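Long-range contacts in VP24 (White spot syndrome virus, PDB 5HLJ), which is a major envelope protein of the virus, probably anchored in the viral membrane by a transmembrane helix that is absent from this construct: residues E17-N22 / L41-Y46; E92-V97 / I142-F147; V110-G115 / R160-S165. One frame throughout, in Å; residues are numbered along the deposited sequence.

In the fold
From the N terminus, contact 1 closes first: segment 17-22 leads into strand 19-28 and segment 41-46 leads out of strand 33-42, so the loop between them is the hairpin of these strands. Contacts 2 and 3 come later, each closing a 44-residue loop, and they cross, alternating as 92-97, 110-115, 142-147 and 160-165. Contact 2 pairs strand 90-99 with 141-151, contact 3 pairs 105-114 with 161-170, and the strands under all three contacts belong to one mixed sheet. Asn22 OD1 lies 2.6 Å from Ser165 OG, a probable hydrogen bond joining contacts 1 and 3; Phe147 CE2 packs 3.8 Å from Leu164 CD1, joining 2 and 3. Contacts 1 and 2 do not touch.

Contact 1 of 3, residues E17-N22 / L41-Y46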
ATOM      1  N   GLU A  17      13.427  -2.825 -12.789  1.00 90.09           N
ATOM      2  CA  GLU A  17      12.956  -2.327 -11.491  1.00 89.36           C
ATOM      3  C   GLU A  17      11.438  -2.249 -11.388  1.00 81.94           C
ATOM      4  O   GLU A  17      10.738  -2.158 -12.398  1.00 81.80           O
ATOM      5  CB  GLU A  17      13.517  -0.937 -11.199  1.00 92.56           C
ATOM      6  CG  GLU A  17      14.815  -0.930 -10.429  1.00101.40           C
ATOM      7  CD  GLU A  17      15.889  -0.137 -11.144  1.00108.37           C
ATOM      8  OE1 GLU A  17      17.064  -0.254 -10.754  1.00112.78           O
ATOM      9  OE2 GLU A  17      15.560   0.601 -12.104  1.00107.47           O
ATOM     10  N   SER A  18      10.950  -2.242 -10.153  1.00 76.57           N
ATOM     11  CA  SER A  18       9.537  -2.063  -9.872  1.00 72.97           C
ATOM     12  C   SER A  18       9.097  -0.636 -10.110  1.00 72.42           C
ATOM     13  O   SER A  18       9.889   0.283 -10.001  1.00 78.23           O
ATOM     14  CB  SER A  18       9.224  -2.440  -8.435  1.00 70.79           C
ATOM     15  OG  SER A  18       9.605  -3.775  -8.191  1.00 88.52           O
ATOM     16  N   GLU A  19       7.820  -0.454 -10.416  1.00 69.72           N
ATOM     17  CA  GLU A  19       7.282   0.876 -10.597  1.00 67.43           C
ATOM     18  C   GLU A  19       5.791   0.889 -10.273  1.00 69.78           C
ATOM     19  O   GLU A  19       5.104  -0.117 -10.437  1.00 69.89           O
ATOM     20  CB  GLU A  19       7.552   1.351 -12.025  1.00 68.22           C
ATOM     21  CG  GLU A  19       7.163   2.786 -12.286  1.00 72.13           C
ATOM     22  CD  GLU A  19       7.619   3.284 -13.646  1.00 73.92           C
ATOM     23  OE1 GLU A  19       8.332   2.532 -14.361  1.00 72.86           O
ATOM     24  OE2 GLU A  19       7.276   4.438 -13.985  1.00 72.45           O
ATOM     25  N   ILE A  20       5.306   2.022  -9.777  1.00 68.26           N
ATOM     26  CA  ILE A  20       3.892   2.222  -9.529  1.00 63.16           C
ATOM     27  C   ILE A  20       3.225   2.875 -10.735  1.00 68.83           C
ATOM     28  O   ILE A  20       3.736   3.848 -11.282  1.00 68.77           O
ATOM     29  CB  ILE A  20       3.664   3.094  -8.294  1.00 69.25           C
ATOM     30  CG1 ILE A  20       4.161   2.386  -7.037  1.00 73.73           C
ATOM     31  CG2 ILE A  20       2.209   3.377  -8.112  1.00 69.62           C
ATOM     32  CD1 ILE A  20       3.312   1.237  -6.623  1.00 77.75           C
ATOM     33  N   ILE A  21       2.091   2.314 -11.146  1.00 65.51           N
ATOM     34  CA  ILE A  21       1.276   2.790 -12.260  1.00 65.23           C
ATOM     35  C   ILE A  21       0.024   3.434 -11.678  1.00 65.58           C
ATOM     36  O   ILE A  21      -0.763   2.752 -11.028  1.00 68.90           O
ATOM     37  CB  ILE A  21       0.870   1.614 -13.203  1.00 67.58           C
ATOM     38  CG1 ILE A  21       2.104   0.815 -13.650  1.00 72.95           C
ATOM     39  CG2 ILE A  21       0.078   2.092 -14.399  1.00 60.68           C
ATOM     40  CD1 ILE A  21       3.214   1.666 -14.231  1.00 68.43           C
ATOM     41  N   ASN A  22      -0.166   4.733 -11.877  1.00 64.17           N
ATOM     42  CA  ASN A  22      -1.343   5.406 -11.323  1.00 63.35           C
ATOM     43  C   ASN A  22      -2.358   5.707 -12.423  1.00 67.35           C
ATOM     44  O   ASN A  22      -2.074   6.468 -13.348  1.00 63.56           O
ATOM     45  CB  ASN A  22      -0.951   6.698 -10.595  1.00 65.40           C
ATOM     46  CG  ASN A  22      -0.082   6.441  -9.360  1.00 74.47           C
ATOM     47  OD1 ASN A  22      -0.544   5.872  -8.377  1.00 75.63           O
ATOM     48  ND2 ASN A  22       1.181   6.869  -9.412  1.00 74.02           N
ATOM     49  N   LEU A  41       0.101   6.728 -20.353  1.00 66.35           N
ATOM     50  CA  LEU A  41       1.012   7.018 -19.255  1.00 70.76           C
ATOM     51  C   LEU A  41       2.405   6.593 -19.662  1.00 69.69           C
ATOM     52  O   LEU A  41       2.625   5.441 -20.012  1.00 69.11           O
ATOM     53  CB  LEU A  41       0.585   6.299 -17.964  1.00 71.06           C
ATOM     54  CG  LEU A  41       1.560   6.277 -16.770  1.00 72.57           C
ATOM     55  CD1 LEU A  41       1.800   7.663 -16.174  1.00 70.05           C
ATOM     56  CD2 LEU A  41       1.062   5.334 -15.693  1.00 67.87           C
ATOM     57  N   GLN A  42       3.334   7.541 -19.646  1.00 69.56           N
ATOM     58  CA  GLN A  42       4.729   7.239 -19.901  1.00 68.60           C
ATOM     59  C   GLN A  42       5.400   6.761 -18.610  1.00 70.16           C
ATOM     60  O   GLN A  42       5.443   7.480 -17.620  1.00 75.94           O
ATOM     61  CB  GLN A  42       5.446   8.465 -20.458  1.00 71.98           C
ATOM     62  CG  GLN A  42       6.868   8.170 -20.878  1.00 73.99           C
ATOM     63  CD  GLN A  42       6.922   7.149 -21.989  1.00 80.75           C
ATOM     64  OE1 GLN A  42       6.211   7.273 -22.998  1.00 84.35           O
ATOM     65  NE2 GLN A  42       7.748   6.117 -21.808  1.00 79.70           N
ATOM     66  N   THR A  43       5.893   5.532 -18.600  1.00 72.62           N
ATOM     67  CA  THR A  43       6.572   5.020 -17.416  1.00 70.30           C
ATOM     68  C   THR A  43       8.075   5.105 -17.636  1.00 72.05           C
ATOM     69  O   THR A  43       8.525   5.315 -18.767  1.00 66.27           O
ATOM     70  CB  THR A  43       6.164   3.563 -17.106  1.00 71.66           C
ATOM     71  OG1 THR A  43       6.797   2.675 -18.045  1.00 66.55           O
ATOM     72  CG2 THR A  43       4.640   3.408 -17.163  1.00 67.09           C
ATOM     73  N   ARG A  44       8.852   4.936 -16.568  1.00 71.42           N
ATOM     74  CA  ARG A  44      10.300   4.940 -16.719  1.00 71.75           C
ATOM     75  C   ARG A  44      10.832   3.555 -17.085  1.00 70.31           C
ATOM     76  O   ARG A  44      11.818   3.452 -17.794  1.00 77.46           O
ATOM     77  CB  ARG A  44      11.003   5.454 -15.450  1.00 74.16           C
ATOM     78  CG  ARG A  44      10.221   6.482 -14.635  1.00 80.43           C
ATOM     79  CD  ARG A  44      11.068   7.082 -13.480  1.00 86.00           C
ATOM     80  NE  ARG A  44      12.118   6.173 -12.997  1.00 98.99           N
ATOM     81  CZ  ARG A  44      11.950   5.245 -12.046  1.00 99.69           C
ATOM     82  NH1 ARG A  44      10.758   5.074 -11.458  1.00 86.29           N
ATOM     83  NH2 ARG A  44      12.981   4.472 -11.687  1.00 93.76           N
ATOM     84  N   ASN A  45      10.193   2.493 -16.610  1.00 73.35           N
ATOM     85  CA  ASN A  45      10.749   1.159 -16.793  1.00 71.34           C
ATOM     86  C   ASN A  45       9.891   0.226 -17.644  1.00 71.96           C
ATOM     87  O   ASN A  45      10.346  -0.851 -18.010  1.00 75.90           O
ATOM     88  CB  ASN A  45      10.999   0.503 -15.431  1.00 76.01           C
ATOM     89  CG  ASN A  45      11.931   1.320 -14.544  1.00 80.47           C
ATOM     90  OD1 ASN A  45      11.581   1.673 -13.416  1.00 85.51           O
ATOM     91  ND2 ASN A  45      13.121   1.614 -15.047  1.00 82.36           N
ATOM     92  N   TYR A  46       8.660   0.624 -17.957  1.00 69.03           N
ATOM     93  CA  TYR A  46       7.738  -0.295 -18.613  1.00 66.07           C
ATOM     94  C   TYR A  46       7.224   0.235 -19.943  1.00 69.17           C
ATOM     95  O   TYR A  46       6.216  -0.240 -20.458  1.00 71.76           O
ATOM     96  CB  TYR A  46       6.577  -0.635 -17.658  1.00 67.15           C
ATOM     97  CG  TYR A  46       7.097  -1.437 -16.500  1.00 68.30           C
ATOM     98  CD1 TYR A  46       7.195  -2.821 -16.580  1.00 68.61           C
ATOM     99  CD2 TYR A  46       7.578  -0.810 -15.362  1.00 69.51           C
ATOM    100  CE1 TYR A  46       7.721  -3.558 -15.541  1.00 69.08           C
ATOM    101  CE2 TYR A  46       8.108  -1.543 -14.317  1.00 72.02           C
ATOM    102  CZ  TYR A  46       8.180  -2.912 -14.414  1.00 68.74           C
ATOM    103  OH  TYR A  46       8.708  -3.635 -13.375  1.00 71.70           O
TER
HETATM  104  O   HOH W   1       8.440   6.109 -11.823  1.00 79.35           O
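Glu19 reaches across to the backbone of Arg44 and Asn45 with both carboxylate oxygens. OE2 accepts from Arg44 N at 3.1 Å, with an N-H...O angle of 169°, and OE1 from Asn45 N at 2.9 Å. The two syn lone pairs face the same way, and the carboxylate receives two successive amides. The extended chain, with CG anti to the backbone N (chi1 -174°), supplies the necessary reach. A second polar link runs from Tyr46 OH to Glu17 O, 2.7 Å away, the hydroxyl standing above the carbonyl plane.

These bonds lie where the hairpin of strands 19-28 and 33-42 splays apart: 43-46 has left the strand and turns as an ST motif, Thr43 OG1 accepting from Tyr46 N at 2.8 Å while also hydrogen-bonded to Gly47 O.

A water bridges two opposite charges. It lies in the guanidinium plane of Arg44, with NH1 2.6 Å from the water oxygen, and donates to Glu19 OE2; no direct salt bridge forms.

The Tyr46 ring passes Glu19 CB at 3.7 Å from CE2, with Glu19 OE1 in plane at its edge. The apolar group is separate: Ile21 sends CG2 to Leu41 CD2, 3.6 Å, and CD1 to Thr43 CG2.

Contact 2 of 3, residues E92-V97 / I142-F147; sequences ELYARV and INTLVF
Arg96 shares a face of the sheet with Thr144 and Tyr94 and lies against Ile142. Its CB stands 3.9 Å from Ile142 CG2. Bends at chi2 and chi3 (-77° and -69°) fold the chain back, bringing CD to 4.0 Å from Thr144 OG1 and the guanidinium over the Ile142 methyl. NE and CZ both pass that CG2, and NH2 comes within 3.6 Å of it. At the tip, NH1 donates to Thr144 OG1 at 3.0 Å, the oxygen lying in the guanidinium plane, while NH2 forms a salt bridge with Asp58. The other branch of Thr144, CG2, sits over the Tyr94 ring in a CH-pi contact, 4.3 Å from its centroid.

The backbones of strands 90-99 and 141-151 form an antiparallel ladder. Ala95 and Leu145 are a hydrogen-bonded pair, as are Val97 and Asn143, where Val97 O accepts from both Asn143 N and ND2, the latter at 3.2 Å. Asn143 OD1 accepts from Lys138 N. On the opposite face Leu93 CB meets Phe147 CE2 at 3.5 Å, and Val97 CG2 meets Leu145 CB.

That face is thus apolar except for Asn143, whose amide is bonded at both ends, whereas Arg96, held by Thr144 and Asp58, probably keeps its positive charge and a restricted orientation.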
ATOM      1  N   GLU A  92     -16.195  -5.361  -9.520  1.00 64.93           N
ATOM      2  CA  GLU A  92     -15.034  -6.072 -10.018  1.00 64.32           C
ATOM      3  C   GLU A  92     -14.408  -5.317 -11.185  1.00 65.56           C
ATOM      4  O   GLU A  92     -15.104  -4.772 -12.035  1.00 66.84           O
ATOM      5  CB  GLU A  92     -15.425  -7.495 -10.419  1.00 61.71           C
ATOM      6  CG  GLU A  92     -14.266  -8.373 -10.909  1.00 63.57           C
ATOM      7  CD  GLU A  92     -14.705  -9.786 -11.282  1.00 70.16           C
ATOM      8  OE1 GLU A  92     -15.896 -10.139 -11.081  1.00 71.20           O
ATOM      9  OE2 GLU A  92     -13.857 -10.553 -11.788  1.00 73.91           O
ATOM     10  N   LEU A  93     -13.089  -5.227 -11.187  1.00 63.87           N
ATOM     11  CA  LEU A  93     -12.375  -4.832 -12.389  1.00 66.34           C
ATOM     12  C   LEU A  93     -12.047  -6.110 -13.164  1.00 65.92           C
ATOM     13  O   LEU A  93     -11.360  -6.986 -12.647  1.00 62.04           O
ATOM     14  CB  LEU A  93     -11.090  -4.054 -12.063  1.00 63.20           C
ATOM     15  CG  LEU A  93     -10.225  -3.831 -13.310  1.00 64.44           C
ATOM     16  CD1 LEU A  93     -10.850  -2.761 -14.232  1.00 57.58           C
ATOM     17  CD2 LEU A  93      -8.775  -3.512 -12.964  1.00 60.15           C
ATOM     18  N   TYR A  94     -12.567  -6.234 -14.379  1.00 63.84           N
ATOM     19  CA  TYR A  94     -12.224  -7.366 -15.224  1.00 63.30           C
ATOM     20  C   TYR A  94     -11.485  -6.807 -16.429  1.00 66.81           C
ATOM     21  O   TYR A  94     -12.104  -6.274 -17.365  1.00 62.33           O
ATOM     22  CB  TYR A  94     -13.475  -8.162 -15.644  1.00 68.37           C
ATOM     23  CG  TYR A  94     -13.156  -9.467 -16.349  1.00 67.44           C
ATOM     24  CD1 TYR A  94     -13.240 -10.688 -15.684  1.00 68.87           C
ATOM     25  CD2 TYR A  94     -12.756  -9.475 -17.683  1.00 66.81           C
ATOM     26  CE1 TYR A  94     -12.934 -11.886 -16.345  1.00 67.63           C
ATOM     27  CE2 TYR A  94     -12.445 -10.645 -18.339  1.00 67.15           C
ATOM     28  CZ  TYR A  94     -12.533 -11.852 -17.677  1.00 72.10           C
ATOM     29  OH  TYR A  94     -12.208 -13.008 -18.368  1.00 77.17           O
ATOM     30  N   ALA A  95     -10.158  -6.908 -16.400  1.00 62.62           N
ATOM     31  CA  ALA A  95      -9.348  -6.236 -17.403  1.00 62.31           C
ATOM     32  C   ALA A  95      -8.580  -7.213 -18.276  1.00 63.96           C
ATOM     33  O   ALA A  95      -8.193  -8.291 -17.828  1.00 62.19           O
ATOM     34  CB  ALA A  95      -8.381  -5.263 -16.738  1.00 62.07           C
ATOM     35  N   ARG A  96      -8.361  -6.811 -19.525  1.00 61.48           N
ATOM     36  CA  ARG A  96      -7.514  -7.554 -20.441  1.00 63.10           C
ATOM     37  C   ARG A  96      -6.275  -6.706 -20.670  1.00 61.53           C
ATOM     38  O   ARG A  96      -6.370  -5.516 -20.992  1.00 68.41           O
ATOM     39  CB  ARG A  96      -8.247  -7.865 -21.758  1.00 65.08           C
ATOM     40  CG  ARG A  96      -9.558  -8.662 -21.581  1.00 68.42           C
ATOM     41  CD  ARG A  96      -9.303 -10.149 -21.317  1.00 63.08           C
ATOM     42  NE  ARG A  96      -8.758 -10.822 -22.504  1.00 66.43           N
ATOM     43  CZ  ARG A  96      -8.107 -11.982 -22.473  1.00 67.34           C
ATOM     44  NH1 ARG A  96      -7.910 -12.599 -21.314  1.00 66.04           N
ATOM     45  NH2 ARG A  96      -7.632 -12.516 -23.593  1.00 64.20           N
ATOM     46  N   VAL A  97      -5.112  -7.306 -20.473  1.00 65.31           N
ATOM     47  CA  VAL A  97      -3.871  -6.561 -20.497  1.00 60.97           C
ATOM     48  C   VAL A  97      -2.885  -7.207 -21.447  1.00 62.67           C
ATOM     49  O   VAL A  97      -2.459  -8.343 -21.242  1.00 61.34           O
ATOM     50  CB  VAL A  97      -3.231  -6.451 -19.084  1.00 61.77           C
ATOM     51  CG1 VAL A  97      -1.939  -5.629 -19.132  1.00 57.40           C
ATOM     52  CG2 VAL A  97      -4.199  -5.831 -18.103  1.00 57.58           C
ATOM     53  N   ILE A 142      -2.162 -11.691 -24.072  1.00 61.80           N
ATOM     54  CA  ILE A 142      -3.194 -10.905 -23.427  1.00 65.39           C
ATOM     55  C   ILE A 142      -3.598 -11.645 -22.152  1.00 68.74           C
ATOM     56  O   ILE A 142      -3.894 -12.841 -22.179  1.00 67.83           O
ATOM     57  CB  ILE A 142      -4.396 -10.684 -24.349  1.00 63.96           C
ATOM     58  CG1 ILE A 142      -3.910 -10.183 -25.716  1.00 64.91           C
ATOM     59  CG2 ILE A 142      -5.373  -9.688 -23.744  1.00 61.81           C
ATOM     60  CD1 ILE A 142      -5.023  -9.885 -26.683  1.00 60.65           C
ATOM     61  N   ASN A 143      -3.582 -10.933 -21.032  1.00 68.34           N
ATOM     62  CA  ASN A 143      -3.789 -11.538 -19.724  1.00 62.22           C
ATOM     63  C   ASN A 143      -5.025 -10.989 -19.038  1.00 66.52           C
ATOM     64  O   ASN A 143      -5.362  -9.815 -19.196  1.00 65.74           O
ATOM     65  CB  ASN A 143      -2.584 -11.292 -18.821  1.00 62.90           C
ATOM     66  CG  ASN A 143      -1.272 -11.684 -19.463  1.00 66.33           C
ATOM     67  OD1 ASN A 143      -0.764 -12.789 -19.236  1.00 61.61           O
ATOM     68  ND2 ASN A 143      -0.696 -10.768 -20.253  1.00 63.42           N
ATOM     69  N   THR A 144      -5.693 -11.824 -18.260  1.00 62.15           N
ATOM     70  CA  THR A 144      -6.774 -11.332 -17.429  1.00 65.45           C
ATOM     71  C   THR A 144      -6.206 -10.760 -16.127  1.00 65.31           C
ATOM     72  O   THR A 144      -5.318 -11.352 -15.503  1.00 58.63           O
ATOM     73  CB  THR A 144      -7.803 -12.445 -17.159  1.00 65.02           C
ATOM     74  OG1 THR A 144      -8.435 -12.772 -18.398  1.00 65.42           O
ATOM     75  CG2 THR A 144      -8.881 -11.979 -16.182  1.00 64.70           C
ATOM     76  N   LEU A 145      -6.685  -9.578 -15.759  1.00 62.60           N
ATOM     77  CA  LEU A 145      -6.281  -8.927 -14.514  1.00 64.74           C
ATOM     78  C   LEU A 145      -7.523  -8.472 -13.784  1.00 63.07           C
ATOM     79  O   LEU A 145      -8.363  -7.787 -14.365  1.00 60.73           O
ATOM     80  CB  LEU A 145      -5.351  -7.739 -14.781  1.00 62.18           C
ATOM     81  CG  LEU A 145      -4.880  -6.887 -13.591  1.00 64.50           C
ATOM     82  CD1 LEU A 145      -4.039  -7.694 -12.642  1.00 60.51           C
ATOM     83  CD2 LEU A 145      -4.064  -5.662 -14.066  1.00 59.92           C
ATOM     84  N   VAL A 146      -7.675  -8.879 -12.525  1.00 64.58           N
ATOM     85  CA  VAL A 146      -8.867  -8.487 -11.785  1.00 58.80           C
ATOM     86  C   VAL A 146      -8.542  -8.026 -10.365  1.00 61.70           C
ATOM     87  O   VAL A 146      -7.552  -8.444  -9.761  1.00 61.08           O
ATOM     88  CB  VAL A 146      -9.933  -9.655 -11.698  1.00 67.88           C
ATOM     89  CG1 VAL A 146     -10.028 -10.442 -12.996  1.00 61.46           C
ATOM     90  CG2 VAL A 146      -9.652 -10.590 -10.556  1.00 66.04           C
ATOM     91  N   PHE A 147      -9.389  -7.153  -9.838  1.00 59.40           N
ATOM     92  CA  PHE A 147      -9.447  -6.940  -8.402  1.00 63.15           C
ATOM     93  C   PHE A 147     -10.905  -6.696  -8.053  1.00 64.44           C
ATOM     94  O   PHE A 147     -11.702  -6.285  -8.911  1.00 65.77           O
ATOM     95  CB  PHE A 147      -8.533  -5.783  -7.950  1.00 61.82           C
ATOM     96  CG  PHE A 147      -9.078  -4.405  -8.244  1.00 63.51           C
ATOM     97  CD1 PHE A 147      -9.960  -3.792  -7.371  1.00 59.42           C
ATOM     98  CD2 PHE A 147      -8.681  -3.718  -9.376  1.00 62.88           C
ATOM     99  CE1 PHE A 147     -10.462  -2.532  -7.637  1.00 67.33           C
ATOM    100  CE2 PHE A 147      -9.173  -2.449  -9.644  1.00 63.60           C
ATOM    101  CZ  PHE A 147     -10.073  -1.860  -8.780  1.00 64.48           C
TER

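Contact 3 of 3, residues V110-G115 / R160-S165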
ATOM      1  N   VAL A 110      -2.329  -3.741  -5.406  1.00 66.05           N
ATOM      2  CA  VAL A 110      -3.081  -2.590  -5.855  1.00 63.68           C
ATOM      3  C   VAL A 110      -3.581  -1.830  -4.643  1.00 66.00           C
ATOM      4  O   VAL A 110      -3.692  -2.388  -3.557  1.00 70.52           O
ATOM      5  CB  VAL A 110      -4.285  -2.975  -6.755  1.00 66.57           C
ATOM      6  CG1 VAL A 110      -3.853  -3.912  -7.865  1.00 64.27           C
ATOM      7  CG2 VAL A 110      -5.378  -3.598  -5.941  1.00 60.47           C
ATOM      8  N   SER A 111      -3.880  -0.553  -4.828  1.00 64.79           N
ATOM      9  CA  SER A 111      -4.585   0.196  -3.806  1.00 61.63           C
ATOM     10  C   SER A 111      -5.487   1.207  -4.485  1.00 61.35           C
ATOM     11  O   SER A 111      -5.305   1.522  -5.657  1.00 61.15           O
ATOM     12  CB  SER A 111      -3.610   0.867  -2.826  1.00 61.79           C
ATOM     13  OG  SER A 111      -2.648   1.644  -3.505  1.00 74.29           O
ATOM     14  N   LEU A 112      -6.488   1.671  -3.746  1.00 62.00           N
ATOM     15  CA  LEU A 112      -7.469   2.607  -4.253  1.00 60.33           C
ATOM     16  C   LEU A 112      -7.583   3.798  -3.342  1.00 64.13           C
ATOM     17  O   LEU A 112      -7.514   3.679  -2.121  1.00 62.77           O
ATOM     18  CB  LEU A 112      -8.868   1.979  -4.354  1.00 64.71           C
ATOM     19  CG  LEU A 112      -9.319   0.974  -5.400  1.00 70.55           C
ATOM     20  CD1 LEU A 112     -10.805   0.774  -5.171  1.00 68.25           C
ATOM     21  CD2 LEU A 112      -9.053   1.449  -6.825  1.00 62.62           C
ATOM     22  N   SER A 113      -7.815   4.942  -3.954  1.00 62.27           N
ATOM     23  CA  SER A 113      -8.246   6.113  -3.243  1.00 62.23           C
ATOM     24  C   SER A 113      -9.482   6.624  -3.971  1.00 62.57           C
ATOM     25  O   SER A 113      -9.517   6.598  -5.200  1.00 65.71           O
ATOM     26  CB  SER A 113      -7.137   7.165  -3.213  1.00 59.71           C
ATOM     27  OG  SER A 113      -7.654   8.444  -2.867  1.00 64.82           O
ATOM     28  N   PRO A 114     -10.503   7.078  -3.231  1.00 62.17           N
ATOM     29  CA  PRO A 114     -11.575   7.816  -3.916  1.00 64.65           C
ATOM     30  C   PRO A 114     -10.993   9.058  -4.567  1.00 63.37           C
ATOM     31  O   PRO A 114     -10.011   9.588  -4.038  1.00 65.57           O
ATOM     32  CB  PRO A 114     -12.542   8.183  -2.789  1.00 59.48           C
ATOM     33  CG  PRO A 114     -11.674   8.193  -1.536  1.00 58.71           C
ATOM     34  CD  PRO A 114     -10.667   7.086  -1.766  1.00 64.64           C
ATOM     35  N   GLY A 115     -11.540   9.477  -5.705  1.00 63.21           N
ATOM     36  CA  GLY A 115     -11.197  10.762  -6.291  1.00 61.75           C
ATOM     37  C   GLY A 115     -12.062  11.851  -5.662  1.00 67.59           C
ATOM     38  O   GLY A 115     -12.950  11.555  -4.858  1.00 66.96           O
ATOM     39  N   ARG A 160     -18.619   7.522  -7.469  1.00 69.01           N
ATOM     40  CA  ARG A 160     -18.045   6.430  -8.249  1.00 70.26           C
ATOM     41  C   ARG A 160     -16.586   6.627  -8.684  1.00 71.55           C
ATOM     42  O   ARG A 160     -15.997   5.728  -9.279  1.00 68.22           O
ATOM     43  CB  ARG A 160     -18.889   6.194  -9.504  1.00 76.41           C
ATOM     44  CG  ARG A 160     -18.797   7.318 -10.522  1.00 73.17           C
ATOM     45  CD  ARG A 160     -19.723   7.044 -11.689  1.00 84.92           C
ATOM     46  NE  ARG A 160     -19.153   7.496 -12.953  1.00 93.24           N
ATOM     47  CZ  ARG A 160     -19.547   8.574 -13.618  1.00 98.03           C
ATOM     48  NH1 ARG A 160     -20.545   9.318 -13.149  1.00100.89           N
ATOM     49  NH2 ARG A 160     -18.949   8.893 -14.763  1.00 96.07           N
ATOM     50  N   HIS A 161     -16.011   7.792  -8.405  1.00 67.56           N
ATOM     51  CA  HIS A 161     -14.701   8.121  -8.945  1.00 70.40           C
ATOM     52  C   HIS A 161     -13.542   7.622  -8.081  1.00 71.70           C
ATOM     53  O   HIS A 161     -13.468   7.959  -6.904  1.00 67.71           O
ATOM     54  CB  HIS A 161     -14.587   9.629  -9.129  1.00 72.97           C
ATOM     55  CG  HIS A 161     -13.453  10.036 -10.015  1.00 83.47           C
ATOM     56  ND1 HIS A 161     -13.283   9.523 -11.285  1.00 82.94           N
ATOM     57  CD2 HIS A 161     -12.436  10.912  -9.822  1.00 80.73           C
ATOM     58  CE1 HIS A 161     -12.217  10.071 -11.838  1.00 81.13           C
ATOM     59  NE2 HIS A 161     -11.681  10.915 -10.967  1.00 86.51           N
ATOM     60  N   TYR A 162     -12.644   6.825  -8.668  1.00 64.15           N
ATOM     61  CA  TYR A 162     -11.519   6.271  -7.914  1.00 67.06           C
ATOM     62  C   TYR A 162     -10.179   6.406  -8.626  1.00 65.63           C
ATOM     63  O   TYR A 162     -10.113   6.525  -9.852  1.00 66.23           O
ATOM     64  CB  TYR A 162     -11.786   4.792  -7.565  1.00 60.03           C
ATOM     65  CG  TYR A 162     -12.738   4.715  -6.405  1.00 66.51           C
ATOM     66  CD1 TYR A 162     -14.132   4.797  -6.595  1.00 67.72           C
ATOM     67  CD2 TYR A 162     -12.259   4.631  -5.109  1.00 61.22           C
ATOM     68  CE1 TYR A 162     -15.012   4.782  -5.505  1.00 60.78           C
ATOM     69  CE2 TYR A 162     -13.117   4.614  -4.032  1.00 65.87           C
ATOM     70  CZ  TYR A 162     -14.492   4.691  -4.228  1.00 64.36           C
ATOM     71  OH  TYR A 162     -15.305   4.669  -3.121  1.00 66.13           O
ATOM     72  N   LEU A 163      -9.119   6.408  -7.823  1.00 66.68           N
ATOM     73  CA  LEU A 163      -7.742   6.441  -8.305  1.00 65.02           C
ATOM     74  C   LEU A 163      -7.125   5.101  -7.998  1.00 64.68           C
ATOM     75  O   LEU A 163      -7.226   4.616  -6.876  1.00 65.85           O
ATOM     76  CB  LEU A 163      -6.950   7.563  -7.642  1.00 62.95           C
ATOM     77  CG  LEU A 163      -7.645   8.926  -7.663  1.00 66.93           C
ATOM     78  CD1 LEU A 163      -6.880   9.981  -6.847  1.00 64.51           C
ATOM     79  CD2 LEU A 163      -7.798   9.361  -9.113  1.00 66.09           C
ATOM     80  N   LEU A 164      -6.504   4.495  -8.999  1.00 64.31           N
ATOM     81  CA  LEU A 164      -5.982   3.151  -8.871  1.00 63.82           C
ATOM     82  C   LEU A 164      -4.459   3.157  -8.903  1.00 64.21           C
ATOM     83  O   LEU A 164      -3.857   3.707  -9.817  1.00 64.98           O
ATOM     84  CB  LEU A 164      -6.535   2.275  -9.998  1.00 68.20           C
ATOM     85  CG  LEU A 164      -5.945   0.870 -10.203  1.00 69.67           C
ATOM     86  CD1 LEU A 164      -6.299  -0.064  -9.042  1.00 63.61           C
ATOM     87  CD2 LEU A 164      -6.418   0.279 -11.541  1.00 66.94           C
ATOM     88  N   SER A 165      -3.844   2.554  -7.898  1.00 60.29           N
ATOM     89  CA  SER A 165      -2.407   2.350  -7.907  1.00 64.71           C
ATOM     90  C   SER A 165      -2.070   0.884  -8.104  1.00 64.05           C
ATOM     91  O   SER A 165      -2.539   0.034  -7.352  1.00 65.81           O
ATOM     92  CB  SER A 165      -1.767   2.848  -6.611  1.00 63.98           C
ATOM     93  OG  SER A 165      -1.631   4.251  -6.615  1.00 76.01           O
TER
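Ser111 and Ser165 face each other as a hydrogen-bonded pair in an antiparallel ladder joining strands 105-114 and 161-170; the 110-114 and 161-165 axes are 152° apart, close to antiparallel. Ser111 N to Ser165 O and Ser165 N to Ser111 O are both 2.9 Å. Ser113 and Leu163 repeat the pattern, with Leu163 N to Ser113 O at 2.7 Å, and Gly115 N to His161 O adds the last rung.

Between these rungs the side chains alternate. Leu112 and Leu164 occupy one face, CD2 of the first meeting CD1 of the second at 3.8 Å, and Leu112 CD1 approaches Tyr162 CD2 at 4.1 Å, the two side chains crossing at about a right angle. With CG anti to its carbonyl carbon (chi1 -78°), the Tyr162 ring lies beside Pro114, whose CB is 3.8 Å from Tyr162 CE2.

Outside this shell, Phe151 meets the Tyr162 ring, and Asn26 OD1, on the bordering strand 19-28, hydrogen-bonds His161 ND1. Across the subunit boundary, Phe132 and Leu130 of a second subunit pack on Leu163 and Ser113, respectively. Ser113 OG accepts from Phe132 N of that subunit and donates to its own neighbour Pro114 O, at 2.9 Å and 30° from the carbonyl plane.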